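Local coordinates for SRPBCC family protein (Bacillus thuringiensis serovar konkukian, PDB 3F08) that is of unknown function but has a Bet v 1-like fold and probably binds a hydrophobic or lipid-like ligand, at residues Ile21-Asp29 against Ser37-Leu48; Gly53-Glu61 against Thr71-Phe79. The protein carries 5 engineered substitutions. One frame throughout, in Å; residues are numbered along the deposited sequence.

From the N terminus the chain runs through strand 3-10 and helix 14-21 before reaching contact 1, where the loop 21-29 folds back on the hairpin of strands 36-40 and 45-49, closing a loop of only seven residues. Contact 2 opens after contact 1 has closed, so the two follow in series and neither nest nor cross; it closes the beta hairpin of strands 55-64 and 69-74, with nine residues between its segments. The edge hairpin and strand 55-64 are neighbours in one antiparallel sheet, and two salt bridges, Glu41 with Arg59 and Arg46 with Glu58, join the contacts. Together they tie the loop after the first helix to the sheet, and both touch the second subunit.

Contact 1: residues Ile21-Asp29 against Ser37-Leu48; sequences IGGFNSLPD and SKLTEGGRVRHL
Arg46 lies flat over one face of the Phe24 ring, its guanidinium plane turned only 9° from the ring and the two centres 4.1 Å apart. The overlap begins lower down the chain, for Arg46 CD sits over the middle of the Phe24 ring, 3.5 Å from its centroid, in a CH-pi contact. On the opposite face of the guanidinium rests the methyl CD1 of Leu27, 3.6 Å from Arg46 CZ, while Leu48 CD1 packs against that same methyl. With CG of Phe24 anti to the backbone N (chi1 -166°), the ring swings over the hairpin, and the ring atom Phe24 CD2 also meets Leu39 CD2, 3.9 Å away. Arg46 NH1 then donates a nearly straight bond of 2.9 Å to Phe24 O, in the carbonyl plane and on a lone pair; NH1 also bonds Tyr70 OH. A water gives a second bond to Phe24 O, accepts from Leu27 N and is hydrogen-bonded to Ser37 OG, joining the loop after helix 14-21 to the edge hairpin of the Bet v 1-like sheet. With NH2 paired to Glu58 as well, these bonds probably offset the cost of burying the Arg46 charge between apolar groups and fix the rotation of its guanidinium.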
ATOM      1  N   ILE B  21       4.392   1.607  12.866  1.00 12.68           N
ATOM      2  CA  ILE B  21       3.147   0.973  12.440  1.00 13.65           C
ATOM      3  C   ILE B  21       2.668   1.171  11.000  1.00 13.70           C
ATOM      4  O   ILE B  21       1.721   0.518  10.576  1.00 14.53           O
ATOM      5  CB  ILE B  21       1.996   1.384  13.381  1.00 12.67           C
ATOM      6  CG1 ILE B  21       1.581   2.836  13.113  1.00 12.94           C
ATOM      7  CG2 ILE B  21       2.462   1.270  14.833  1.00 11.83           C
ATOM      8  CD1 ILE B  21       0.357   3.276  13.893  1.00 12.11           C
ATOM      9  N   GLY B  22       3.310   2.061  10.252  1.00 14.18           N
ATOM     10  CA  GLY B  22       2.900   2.311   8.874  1.00 13.59           C
ATOM     11  C   GLY B  22       2.995   1.126   7.920  1.00 12.73           C
ATOM     12  O   GLY B  22       2.277   1.073   6.919  1.00 10.11           O
ATOM     13  N   GLY B  23       3.887   0.186   8.220  1.00 12.12           N
ATOM     14  CA  GLY B  23       4.056  -0.979   7.369  1.00 12.17           C
ATOM     15  C   GLY B  23       2.889  -1.932   7.497  1.00 12.21           C
ATOM     16  O   GLY B  23       2.523  -2.338   8.602  1.00 12.52           O
ATOM     17  N   PHE B  24       2.302  -2.299   6.365  1.00 11.18           N
ATOM     18  CA  PHE B  24       1.173  -3.208   6.379  1.00 10.58           C
ATOM     19  C   PHE B  24       1.582  -4.578   6.922  1.00 11.35           C
ATOM     20  O   PHE B  24       0.785  -5.259   7.566  1.00  9.46           O
ATOM     21  CB  PHE B  24       0.592  -3.329   4.970  1.00  9.78           C
ATOM     22  CG  PHE B  24      -0.768  -3.967   4.928  1.00  9.34           C
ATOM     23  CD1 PHE B  24      -1.811  -3.466   5.705  1.00 10.58           C
ATOM     24  CD2 PHE B  24      -1.010  -5.057   4.100  1.00  9.91           C
ATOM     25  CE1 PHE B  24      -3.086  -4.045   5.659  1.00  8.32           C
ATOM     26  CE2 PHE B  24      -2.277  -5.647   4.038  1.00  7.94           C
ATOM     27  CZ  PHE B  24      -3.315  -5.138   4.822  1.00  8.22           C
ATOM     28  N   ASN B  25       2.829  -4.973   6.682  1.00 12.50           N
ATOM     29  CA  ASN B  25       3.312  -6.266   7.168  1.00 13.10           C
ATOM     30  C   ASN B  25       4.051  -6.144   8.498  1.00 12.57           C
ATOM     31  O   ASN B  25       4.674  -7.101   8.956  1.00 10.90           O
ATOM     32  CB  ASN B  25       4.265  -6.908   6.154  1.00 13.24           C
ATOM     33  CG  ASN B  25       4.425  -8.401   6.380  1.00 11.91           C
ATOM     34  OD1 ASN B  25       5.538  -8.914   6.526  1.00 13.83           O
ATOM     35  ND2 ASN B  25       3.305  -9.106   6.411  1.00  9.02           N
ATOM     36  N   SER B  26       3.958  -4.984   9.134  1.00 12.91           N
ATOM     37  CA  SER B  26       4.687  -4.766  10.379  1.00 15.90           C
ATOM     38  C   SER B  26       3.988  -5.005  11.718  1.00 14.31           C
ATOM     39  O   SER B  26       4.558  -4.706  12.763  1.00 14.58           O
ATOM     40  CB  SER B  26       5.282  -3.355  10.366  1.00 16.46           C
ATOM     41  OG  SER B  26       6.124  -3.202   9.235  1.00 20.88           O
ATOM     42  N   LEU B  27       2.781  -5.556  11.708  1.00 15.46           N
ATOM     43  CA  LEU B  27       2.080  -5.796  12.968  1.00 16.47           C
ATOM     44  C   LEU B  27       2.903  -6.525  14.031  1.00 16.45           C
ATOM     45  O   LEU B  27       2.782  -6.231  15.220  1.00 14.88           O
ATOM     46  CB  LEU B  27       0.773  -6.559  12.727  1.00 15.28           C
ATOM     47  CG  LEU B  27      -0.336  -5.775  12.011  1.00 17.17           C
ATOM     48  CD1 LEU B  27      -1.577  -6.642  11.895  1.00 11.66           C
ATOM     49  CD2 LEU B  27      -0.654  -4.485  12.775  1.00 11.49           C
ATOM     50  N   PRO B  28       3.732  -7.502  13.627  1.00 18.45           N
ATOM     51  CA  PRO B  28       4.505  -8.175  14.679  1.00 19.27           C
ATOM     52  C   PRO B  28       5.578  -7.307  15.324  1.00 19.96           C
ATOM     53  O   PRO B  28       6.144  -7.680  16.356  1.00 21.24           O
ATOM     54  CB  PRO B  28       5.066  -9.425  13.979  1.00 20.52           C
ATOM     55  CG  PRO B  28       4.971  -9.119  12.525  1.00 21.42           C
ATOM     56  CD  PRO B  28       3.724  -8.290  12.385  1.00 18.15           C
ATOM     57  N   ASP B  29       5.847  -6.144  14.736  1.00 19.79           N
ATOM     58  CA  ASP B  29       6.830  -5.236  15.313  1.00 19.76           C
ATOM     59  C   ASP B  29       6.228  -4.477  16.496  1.00 19.76           C
ATOM     60  O   ASP B  29       6.946  -3.794  17.221  1.00 21.59           O
ATOM     61  CB  ASP B  29       7.331  -4.216  14.286  1.00 21.26           C
ATOM     62  CG  ASP B  29       8.217  -4.833  13.227  1.00 22.41           C
ATOM     63  OD1 ASP B  29       8.809  -5.895  13.496  1.00 20.33           O
ATOM     64  OD2 ASP B  29       8.334  -4.241  12.131  1.00 22.57           O
ATOM     65  N   SER B  37       3.895 -12.369  10.251  1.00 15.24           N
ATOM     66  CA  SER B  37       3.072 -11.801   9.194  1.00 14.26           C
ATOM     67  C   SER B  37       3.833 -11.839   7.871  1.00 13.64           C
ATOM     68  O   SER B  37       5.016 -11.507   7.822  1.00 12.37           O
ATOM     69  CB  SER B  37       2.694 -10.351   9.524  1.00 14.13           C
ATOM     70  OG  SER B  37       2.028  -9.741   8.426  1.00 12.44           O
ATOM     71  N   LYS B  38       3.144 -12.254   6.811  1.00 12.84           N
ATOM     72  CA  LYS B  38       3.729 -12.339   5.473  1.00 14.47           C
ATOM     73  C   LYS B  38       2.801 -11.660   4.469  1.00 13.77           C
ATOM     74  O   LYS B  38       1.588 -11.622   4.663  1.00 13.66           O
ATOM     75  CB  LYS B  38       3.922 -13.803   5.047  1.00 15.94           C
ATOM     76  CG  LYS B  38       4.942 -14.576   5.861  1.00 21.15           C
ATOM     77  CD  LYS B  38       6.343 -14.002   5.714  1.00 25.07           C
ATOM     78  CE  LYS B  38       7.339 -14.802   6.548  1.00 27.23           C
ATOM     79  NZ  LYS B  38       8.719 -14.234   6.479  1.00 29.63           N
ATOM     80  N   LEU B  39       3.368 -11.138   3.390  1.00 14.26           N
ATOM     81  CA  LEU B  39       2.567 -10.465   2.375  1.00 15.84           C
ATOM     82  C   LEU B  39       2.431 -11.280   1.090  1.00 15.72           C
ATOM     83  O   LEU B  39       3.361 -11.985   0.694  1.00 15.04           O
ATOM     84  CB  LEU B  39       3.193  -9.108   2.019  1.00 16.16           C
ATOM     85  CG  LEU B  39       3.375  -8.035   3.097  1.00 18.12           C
ATOM     86  CD1 LEU B  39       4.282  -6.947   2.553  1.00 17.23           C
ATOM     87  CD2 LEU B  39       2.031  -7.450   3.516  1.00 14.76           C
ATOM     88  N   THR B  40       1.264 -11.186   0.451  1.00 14.80           N
ATOM     89  CA  THR B  40       1.037 -11.859  -0.823  1.00 14.72           C
ATOM     90  C   THR B  40       0.446 -10.825  -1.770  1.00 14.61           C
ATOM     91  O   THR B  40       0.252  -9.669  -1.386  1.00 12.65           O
ATOM     92  CB  THR B  40       0.073 -13.073  -0.708  1.00 16.75           C
ATOM     93  OG1 THR B  40      -1.182 -12.656  -0.165  1.00 17.70           O
ATOM     94  CG2 THR B  40       0.680 -14.144   0.174  1.00 15.61           C
ATOM     95  N   GLU B  41       0.184 -11.229  -3.008  1.00 14.74           N
ATOM     96  CA  GLU B  41      -0.368 -10.310  -3.997  1.00 15.32           C
ATOM     97  C   GLU B  41       0.450  -9.018  -4.145  1.00 15.30           C
ATOM     98  O   GLU B  41      -0.098  -7.910  -4.182  1.00 15.23           O
ATOM     99  CB  GLU B  41      -1.828  -9.998  -3.647  1.00 15.03           C
ATOM    100  CG  GLU B  41      -2.754 -11.180  -3.918  1.00 17.20           C
ATOM    101  CD  GLU B  41      -4.221 -10.804  -3.931  1.00 19.44           C
ATOM    102  OE1 GLU B  41      -4.570  -9.742  -4.491  1.00 20.73           O
ATOM    103  OE2 GLU B  41      -5.029 -11.583  -3.396  1.00 21.90           O
ATOM    104  N   GLY B  42       1.769  -9.176  -4.225  1.00 15.26           N
ATOM    105  CA  GLY B  42       2.653  -8.038  -4.385  1.00 15.34           C
ATOM    106  C   GLY B  42       2.712  -7.088  -3.199  1.00 16.04           C
ATOM    107  O   GLY B  42       3.294  -6.006  -3.305  1.00 16.55           O
ATOM    108  N   GLY B  43       2.120  -7.485  -2.075  1.00 16.58           N
ATOM    109  CA  GLY B  43       2.127  -6.643  -0.890  1.00 14.60           C
ATOM    110  C   GLY B  43       0.765  -6.096  -0.496  1.00 14.62           C
ATOM    111  O   GLY B  43       0.651  -5.334   0.472  1.00 14.43           O
ATOM    112  N   ARG B  44      -0.272  -6.489  -1.237  1.00 12.60           N
ATOM    113  CA  ARG B  44      -1.641  -6.033  -0.980  1.00 11.71           C
ATOM    114  C   ARG B  44      -2.413  -6.865   0.043  1.00 12.80           C
ATOM    115  O   ARG B  44      -3.456  -6.440   0.535  1.00 14.27           O
ATOM    116  CB  ARG B  44      -2.438  -6.019  -2.289  1.00 11.58           C
ATOM    117  CG  ARG B  44      -2.081  -4.902  -3.247  1.00 10.99           C
ATOM    118  CD  ARG B  44      -2.765  -5.109  -4.594  1.00 11.90           C
ATOM    119  NE  ARG B  44      -2.123  -6.179  -5.354  1.00 15.18           N
ATOM    120  CZ  ARG B  44      -2.486  -6.564  -6.574  1.00 12.73           C
ATOM    121  NH1 ARG B  44      -3.502  -5.978  -7.190  1.00 14.77           N
ATOM    122  NH2 ARG B  44      -1.813  -7.522  -7.191  1.00 15.54           N
ATOM    123  N   VAL B  45      -1.911  -8.052   0.355  1.00 12.22           N
ATOM    124  CA  VAL B  45      -2.598  -8.921   1.294  1.00 12.31           C
ATOM    125  C   VAL B  45      -1.632  -9.393   2.371  1.00 13.16           C
ATOM    126  O   VAL B  45      -0.491  -9.763   2.075  1.00 13.95           O
ATOM    127  CB  VAL B  45      -3.201 -10.144   0.543  1.00 12.78           C
ATOM    128  CG1 VAL B  45      -3.824 -11.123   1.525  1.00 12.51           C
ATOM    129  CG2 VAL B  45      -4.259  -9.667  -0.456  1.00 11.05           C
ATOM    130  N   ARG B  46      -2.071  -9.350   3.624  1.00 12.02           N
ATOM    131  CA  ARG B  46      -1.214  -9.799   4.705  1.00 12.86           C
ATOM    132  C   ARG B  46      -1.814 -11.008   5.401  1.00 14.34           C
ATOM    133  O   ARG B  46      -3.020 -11.073   5.648  1.00 14.65           O
ATOM    134  CB  ARG B  46      -0.949  -8.666   5.719  1.00 12.49           C
ATOM    135  CG  ARG B  46      -2.153  -8.172   6.501  1.00  8.67           C
ATOM    136  CD  ARG B  46      -1.763  -6.977   7.366  1.00  9.15           C
ATOM    137  NE  ARG B  46      -2.895  -6.429   8.116  1.00  7.95           N
ATOM    138  CZ  ARG B  46      -2.859  -5.285   8.796  1.00  9.50           C
ATOM    139  NH1 ARG B  46      -1.744  -4.560   8.826  1.00  8.36           N
ATOM    140  NH2 ARG B  46      -3.938  -4.860   9.445  1.00  7.99           N
ATOM    141  N   HIS B  47      -0.956 -11.981   5.683  1.00 14.94           N
ATOM    142  CA  HIS B  47      -1.359 -13.202   6.361  1.00 15.38           C
ATOM    143  C   HIS B  47      -0.812 -13.108   7.767  1.00 15.26           C
ATOM    144  O   HIS B  47       0.399 -13.147   7.976  1.00 15.54           O
ATOM    145  CB  HIS B  47      -0.778 -14.433   5.660  1.00 15.79           C
ATOM    146  CG  HIS B  47      -1.423 -14.735   4.345  1.00 18.60           C
ATOM    147  ND1 HIS B  47      -1.357 -13.878   3.267  1.00 20.44           N
ATOM    148  CD2 HIS B  47      -2.164 -15.793   3.939  1.00 18.97           C
ATOM    149  CE1 HIS B  47      -2.028 -14.395   2.254  1.00 19.60           C
ATOM    150  NE2 HIS B  47      -2.529 -15.557   2.635  1.00 21.06           N
ATOM    151  N   LEU B  48      -1.716 -12.978   8.729  1.00 15.09           N
ATOM    152  CA  LEU B  48      -1.340 -12.853  10.126  1.00 16.66           C
ATOM    153  C   LEU B  48      -1.545 -14.158  10.868  1.00 18.73           C
ATOM    154  O   LEU B  48      -2.623 -14.749  10.819  1.00 20.42           O
ATOM    155  CB  LEU B  48      -2.185 -11.766  10.786  1.00 15.00           C
ATOM    156  CG  LEU B  48      -2.298 -10.471   9.986  1.00 14.47           C
ATOM    157  CD1 LEU B  48      -3.332  -9.561  10.636  1.00 16.08           C
ATOM    158  CD2 LEU B  48      -0.934  -9.803   9.897  1.00 12.47           C
TER
HETATM  159  O   HOH W   1       1.370  -7.122   9.585  1.00 11.89           O

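Contact 2: residues Gly53-Glu61 against Thr71-Phe79; sequences GETIIERLE and TYSIMNAPF. Engineered in segment 53-61: Glu54 (natural residue Asp).
Arg59 leaves its strand on the same face as Ser73, and its CB passes 3.4 Å from Ser73 OG. CG remains near that hydroxyl, CD meets the terminal methyl CE of selenomethionine Met75, and a bend at chi3 (-123°) turns the head group so that NH1 comes to 3.2 Å from Met75 CE, which lies at the edge of the guanidinium, close to its plane. On the side of the guanidinium away from this methyl, NH2 forms a salt bridge with Glu41. Ser73 OG donates in turn to Glu61 OE2 at 2.7 Å, which accepts on its anti lone pair, and a bend at chi2 (-68°) of Glu61 brings that oxygen across to the neighbouring strand. Strands 55-64 and 69-74 form an antiparallel hairpin within the curved sheet of the Bet v 1-like fold. Arg59 with Ser73 and Ile57 with Asn76 are hydrogen-bonded pairs, while Glu58 with Ile74 and Leu60 with Tyr72 are non-hydrogen-bonded pairs. The register shifts by one between Ile57 and Glu58, because Met75 and Asn76 both face Ile57 in a classic beta bulge: Ile57 O accepts from Met75 N at 2.8 Å and from Asn76 N at 3.1 Å, and the chain turns a corner at Met75. On the other face of the sheet Glu58 runs alongside Tyr72, its carboxylate 19° from the ring plane and OE1 over one ring face, 3.6 Å from Tyr72 CE1. Arg46, the partner of this carboxylate, also makes a cation-pi contact with Tyr72, so the cation probably offsets the electrostatic cost of a carboxylate above an aromatic face. Past the corner Ile56 makes apolar contacts: Ile56 CG2 touches Ala77 CB at 4.0 Å, and Ile56 CD1 approaches Phe79 CZ at 4.2 Å.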
ATOM      1  N   GLY B  53      -1.500 -20.719  15.406  1.00 28.73           N
ATOM      2  CA  GLY B  53      -1.046 -21.168  14.107  1.00 28.21           C
ATOM      3  C   GLY B  53      -2.163 -20.805  13.142  1.00 28.38           C
ATOM      4  O   GLY B  53      -2.025 -20.928  11.927  1.00 27.30           O
ATOM      5  N   GLU B  54      -3.291 -20.359  13.692  1.00 28.75           N
ATOM      6  CA  GLU B  54      -4.419 -19.959  12.865  1.00 29.84           C
ATOM      7  C   GLU B  54      -4.027 -18.660  12.175  1.00 28.69           C
ATOM      8  O   GLU B  54      -3.460 -17.760  12.797  1.00 27.32           O
ATOM      9  CB  GLU B  54      -5.668 -19.737  13.716  1.00 32.60           C
ATOM     10  CG  GLU B  54      -6.921 -19.577  12.876  1.00 38.15           C
ATOM     11  CD  GLU B  54      -8.161 -19.373  13.713  1.00 41.78           C
ATOM     12  OE1 GLU B  54      -8.416 -20.210  14.605  1.00 44.54           O
ATOM     13  OE2 GLU B  54      -8.878 -18.378  13.477  1.00 41.98           O
ATOM     14  N   THR B  55      -4.339 -18.554  10.891  1.00 27.92           N
ATOM     15  CA  THR B  55      -3.959 -17.375  10.143  1.00 26.68           C
ATOM     16  C   THR B  55      -5.125 -16.523   9.658  1.00 26.01           C
ATOM     17  O   THR B  55      -6.113 -17.031   9.130  1.00 25.70           O
ATOM     18  CB  THR B  55      -3.073 -17.786   8.950  1.00 27.37           C
ATOM     19  OG1 THR B  55      -1.970 -18.561   9.439  1.00 27.11           O
ATOM     20  CG2 THR B  55      -2.524 -16.561   8.226  1.00 27.44           C
ATOM     21  N   ILE B  56      -4.997 -15.216   9.867  1.00 23.95           N
ATOM     22  CA  ILE B  56      -6.002 -14.248   9.458  1.00 22.52           C
ATOM     23  C   ILE B  56      -5.490 -13.582   8.186  1.00 21.38           C
ATOM     24  O   ILE B  56      -4.298 -13.297   8.066  1.00 20.21           O
ATOM     25  CB  ILE B  56      -6.205 -13.173  10.546  1.00 24.95           C
ATOM     26  CG1 ILE B  56      -6.859 -13.800  11.778  1.00 27.13           C
ATOM     27  CG2 ILE B  56      -7.053 -12.036  10.015  1.00 24.71           C
ATOM     28  CD1 ILE B  56      -7.059 -12.812  12.917  1.00 31.62           C
ATOM     29  N   ILE B  57      -6.384 -13.334   7.240  1.00 18.73           N
ATOM     30  CA  ILE B  57      -5.992 -12.715   5.988  1.00 18.35           C
ATOM     31  C   ILE B  57      -6.703 -11.376   5.830  1.00 18.44           C
ATOM     32  O   ILE B  57      -7.932 -11.302   5.898  1.00 14.56           O
ATOM     33  CB  ILE B  57      -6.333 -13.635   4.802  1.00 20.22           C
ATOM     34  CG1 ILE B  57      -5.638 -14.991   4.993  1.00 21.55           C
ATOM     35  CG2 ILE B  57      -5.884 -13.003   3.500  1.00 19.41           C
ATOM     36  CD1 ILE B  57      -5.884 -15.982   3.853  1.00 22.52           C
ATOM     37  N   GLU B  58      -5.927 -10.317   5.634  1.00 15.40           N
ATOM     38  CA  GLU B  58      -6.501  -8.988   5.488  1.00 14.33           C
ATOM     39  C   GLU B  58      -6.022  -8.333   4.202  1.00 13.83           C
ATOM     40  O   GLU B  58      -4.894  -8.544   3.760  1.00 12.28           O
ATOM     41  CB  GLU B  58      -6.134  -8.134   6.702  1.00 15.50           C
ATOM     42  CG  GLU B  58      -6.412  -8.847   8.018  1.00 15.41           C
ATOM     43  CD  GLU B  58      -6.175  -7.982   9.237  1.00 14.97           C
ATOM     44  OE1 GLU B  58      -5.284  -7.104   9.194  1.00 15.90           O
ATOM     45  OE2 GLU B  58      -6.870  -8.198  10.256  1.00 15.43           O
ATOM     46  N   ARG B  59      -6.890  -7.523   3.615  1.00 11.93           N
ATOM     47  CA  ARG B  59      -6.588  -6.863   2.361  1.00 12.18           C
ATOM     48  C   ARG B  59      -6.355  -5.361   2.505  1.00 12.40           C
ATOM     49  O   ARG B  59      -7.125  -4.670   3.177  1.00 12.20           O
ATOM     50  CB  ARG B  59      -7.735  -7.144   1.388  1.00 15.19           C
ATOM     51  CG  ARG B  59      -7.788  -6.240   0.192  1.00 19.90           C
ATOM     52  CD  ARG B  59      -8.420  -6.937  -0.995  1.00 20.90           C
ATOM     53  NE  ARG B  59      -7.462  -6.883  -2.081  1.00 28.30           N
ATOM     54  CZ  ARG B  59      -6.965  -7.937  -2.710  1.00 26.53           C
ATOM     55  NH1 ARG B  59      -7.343  -9.164  -2.382  1.00 24.93           N
ATOM     56  NH2 ARG B  59      -6.062  -7.750  -3.655  1.00 29.45           N
ATOM     57  N   LEU B  60      -5.275  -4.872   1.897  1.00 10.17           N
ATOM     58  CA  LEU B  60      -4.962  -3.445   1.928  1.00 13.62           C
ATOM     59  C   LEU B  60      -5.938  -2.723   0.996  1.00 13.59           C
ATOM     60  O   LEU B  60      -6.025  -3.064  -0.189  1.00 13.96           O
ATOM     61  CB  LEU B  60      -3.526  -3.193   1.448  1.00 12.82           C
ATOM     62  CG  LEU B  60      -3.072  -1.724   1.405  1.00 12.27           C
ATOM     63  CD1 LEU B  60      -2.973  -1.181   2.835  1.00 10.00           C
ATOM     64  CD2 LEU B  60      -1.723  -1.605   0.700  1.00  8.46           C
ATOM     65  N   GLU B  61      -6.669  -1.738   1.518  1.00 12.69           N
ATOM     66  CA  GLU B  61      -7.634  -1.002   0.700  1.00 13.28           C
ATOM     67  C   GLU B  61      -7.129   0.381   0.303  1.00 14.83           C
ATOM     68  O   GLU B  61      -7.268   0.796  -0.850  1.00 12.92           O
ATOM     69  CB  GLU B  61      -8.962  -0.847   1.442  1.00 13.46           C
ATOM     70  CG  GLU B  61      -9.717  -2.143   1.721  1.00 14.37           C
ATOM     71  CD  GLU B  61     -10.241  -2.813   0.460  1.00 18.24           C
ATOM     72  OE1 GLU B  61     -10.345  -2.130  -0.583  1.00 18.83           O
ATOM     73  OE2 GLU B  61     -10.563  -4.020   0.518  1.00 18.06           O
ATOM     74  N   THR B  71      -6.002   1.653   5.322  1.00 12.71           N
ATOM     75  CA  THR B  71      -7.312   1.074   5.532  1.00 13.05           C
ATOM     76  C   THR B  71      -7.278  -0.342   5.008  1.00 13.31           C
ATOM     77  O   THR B  71      -6.735  -0.598   3.935  1.00 14.35           O
ATOM     78  CB  THR B  71      -8.383   1.880   4.764  1.00 14.21           C
ATOM     79  OG1 THR B  71      -8.356   3.242   5.211  1.00 12.66           O
ATOM     80  CG2 THR B  71      -9.782   1.287   4.978  1.00 12.92           C
ATOM     81  N   TYR B  72      -7.860  -1.261   5.762  1.00 11.71           N
ATOM     82  CA  TYR B  72      -7.868  -2.644   5.348  1.00 13.08           C
ATOM     83  C   TYR B  72      -9.218  -3.292   5.574  1.00 13.98           C
ATOM     84  O   TYR B  72     -10.043  -2.805   6.357  1.00 11.87           O
ATOM     85  CB  TYR B  72      -6.787  -3.415   6.100  1.00 12.31           C
ATOM     86  CG  TYR B  72      -6.994  -3.467   7.596  1.00 12.33           C
ATOM     87  CD1 TYR B  72      -7.719  -4.499   8.187  1.00 11.55           C
ATOM     88  CD2 TYR B  72      -6.435  -2.496   8.425  1.00 10.45           C
ATOM     89  CE1 TYR B  72      -7.878  -4.569   9.576  1.00 11.95           C
ATOM     90  CE2 TYR B  72      -6.588  -2.552   9.812  1.00 12.35           C
ATOM     91  CZ  TYR B  72      -7.309  -3.592  10.381  1.00 10.97           C
ATOM     92  OH  TYR B  72      -7.451  -3.642  11.752  1.00 13.13           O
ATOM     93  N   SER B  73      -9.434  -4.396   4.872  1.00 15.93           N
ATOM     94  CA  SER B  73     -10.665  -5.151   4.980  1.00 17.19           C
ATOM     95  C   SER B  73     -10.271  -6.556   5.402  1.00 20.25           C
ATOM     96  O   SER B  73      -9.101  -6.921   5.345  1.00 21.07           O
ATOM     97  CB  SER B  73     -11.396  -5.167   3.629  1.00 16.24           C
ATOM     98  OG  SER B  73     -10.578  -5.684   2.591  1.00 17.04           O
ATOM     99  N   ILE B  74     -11.237  -7.346   5.842  1.00 26.57           N
ATOM    100  CA  ILE B  74     -10.922  -8.699   6.256  1.00 30.80           C
ATOM    101  C   ILE B  74     -11.377  -9.710   5.219  1.00 34.66           C
ATOM    102  O   ILE B  74     -12.529  -9.714   4.792  1.00 34.32           O
ATOM    103  CB  ILE B  74     -11.540  -9.020   7.628  1.00 32.07           C
ATOM    104  CG1 ILE B  74     -10.644  -8.443   8.735  1.00 33.49           C
ATOM    105  CG2 ILE B  74     -11.713 -10.524   7.789  1.00 33.10           C
ATOM    106  CD1 ILE B  74     -11.133  -8.721  10.140  1.00 36.81           C
HETATM  107  N   MSE B  75     -10.448 -10.567   4.817  1.00 38.93           N
HETATM  108  CA  MSE B  75     -10.719 -11.594   3.823  1.00 43.24           C
HETATM  109  C   MSE B  75     -11.050 -12.919   4.511  1.00 41.10           C
HETATM  110  O   MSE B  75     -11.975 -13.623   4.101  1.00 41.31           O
HETATM  111  CB  MSE B  75      -9.492 -11.742   2.924  1.00 51.12           C
HETATM  112  CG  MSE B  75      -9.772 -12.265   1.530  1.00 61.84           C
HETATM  113 SE   MSE B  75      -8.537 -11.455   0.274  1.00 78.19          SE
HETATM  114  CE  MSE B  75      -9.701 -10.101  -0.492  1.00 71.15           C
ATOM    115  N   ASN B  76     -10.298 -13.239   5.560  1.00 38.35           N
ATOM    116  CA  ASN B  76     -10.484 -14.471   6.320  1.00 38.30           C
ATOM    117  C   ASN B  76     -10.224 -14.253   7.810  1.00 37.47           C
ATOM    118  O   ASN B  76      -9.085 -14.007   8.214  1.00 35.36           O
ATOM    119  CB  ASN B  76      -9.546 -15.561   5.789  1.00 39.39           C
ATOM    120  CG  ASN B  76     -10.002 -16.123   4.452  1.00 41.07           C
ATOM    121  OD1 ASN B  76     -10.922 -16.940   4.391  1.00 42.10           O
ATOM    122  ND2 ASN B  76      -9.369 -15.675   3.373  1.00 40.28           N
ATOM    123  N   ALA B  77     -11.280 -14.337   8.619  1.00 36.17           N
ATOM    124  CA  ALA B  77     -11.150 -14.146  10.061  1.00 36.38           C
ATOM    125  C   ALA B  77     -12.306 -14.751  10.853  1.00 36.46           C
ATOM    126  O   ALA B  77     -13.407 -14.937  10.333  1.00 35.72           O
ATOM    127  CB  ALA B  77     -11.031 -12.666  10.383  1.00 35.85           C
ATOM    128  N   PRO B  78     -12.064 -15.061  12.137  1.00 36.24           N
ATOM    129  CA  PRO B  78     -13.083 -15.649  13.011  1.00 37.30           C
ATOM    130  C   PRO B  78     -13.918 -14.635  13.787  1.00 35.80           C
ATOM    131  O   PRO B  78     -14.336 -14.909  14.908  1.00 37.89           O
ATOM    132  CB  PRO B  78     -12.255 -16.529  13.939  1.00 37.17           C
ATOM    133  CG  PRO B  78     -11.063 -15.655  14.177  1.00 37.32           C
ATOM    134  CD  PRO B  78     -10.737 -15.120  12.780  1.00 36.09           C
ATOM    135  N   PHE B  79     -14.161 -13.468  13.200  1.00 33.88           N
ATOM    136  CA  PHE B  79     -14.954 -12.449  13.882  1.00 31.47           C
ATOM    137  C   PHE B  79     -16.357 -12.402  13.294  1.00 28.34           C
ATOM    138  O   PHE B  79     -16.527 -12.464  12.078  1.00 28.16           O
ATOM    139  CB  PHE B  79     -14.275 -11.087  13.754  1.00 34.39           C
ATOM    140  CG  PHE B  79     -12.854 -11.079  14.234  1.00 36.31           C
ATOM    141  CD1 PHE B  79     -12.527 -11.589  15.494  1.00 39.51           C
ATOM    142  CD2 PHE B  79     -11.833 -10.582  13.426  1.00 38.22           C
ATOM    143  CE1 PHE B  79     -11.200 -11.607  15.944  1.00 40.34           C
ATOM    144  CE2 PHE B  79     -10.502 -10.591  13.861  1.00 39.30           C
ATOM    145  CZ  PHE B  79     -10.183 -11.106  15.123  1.00 39.46           C
TER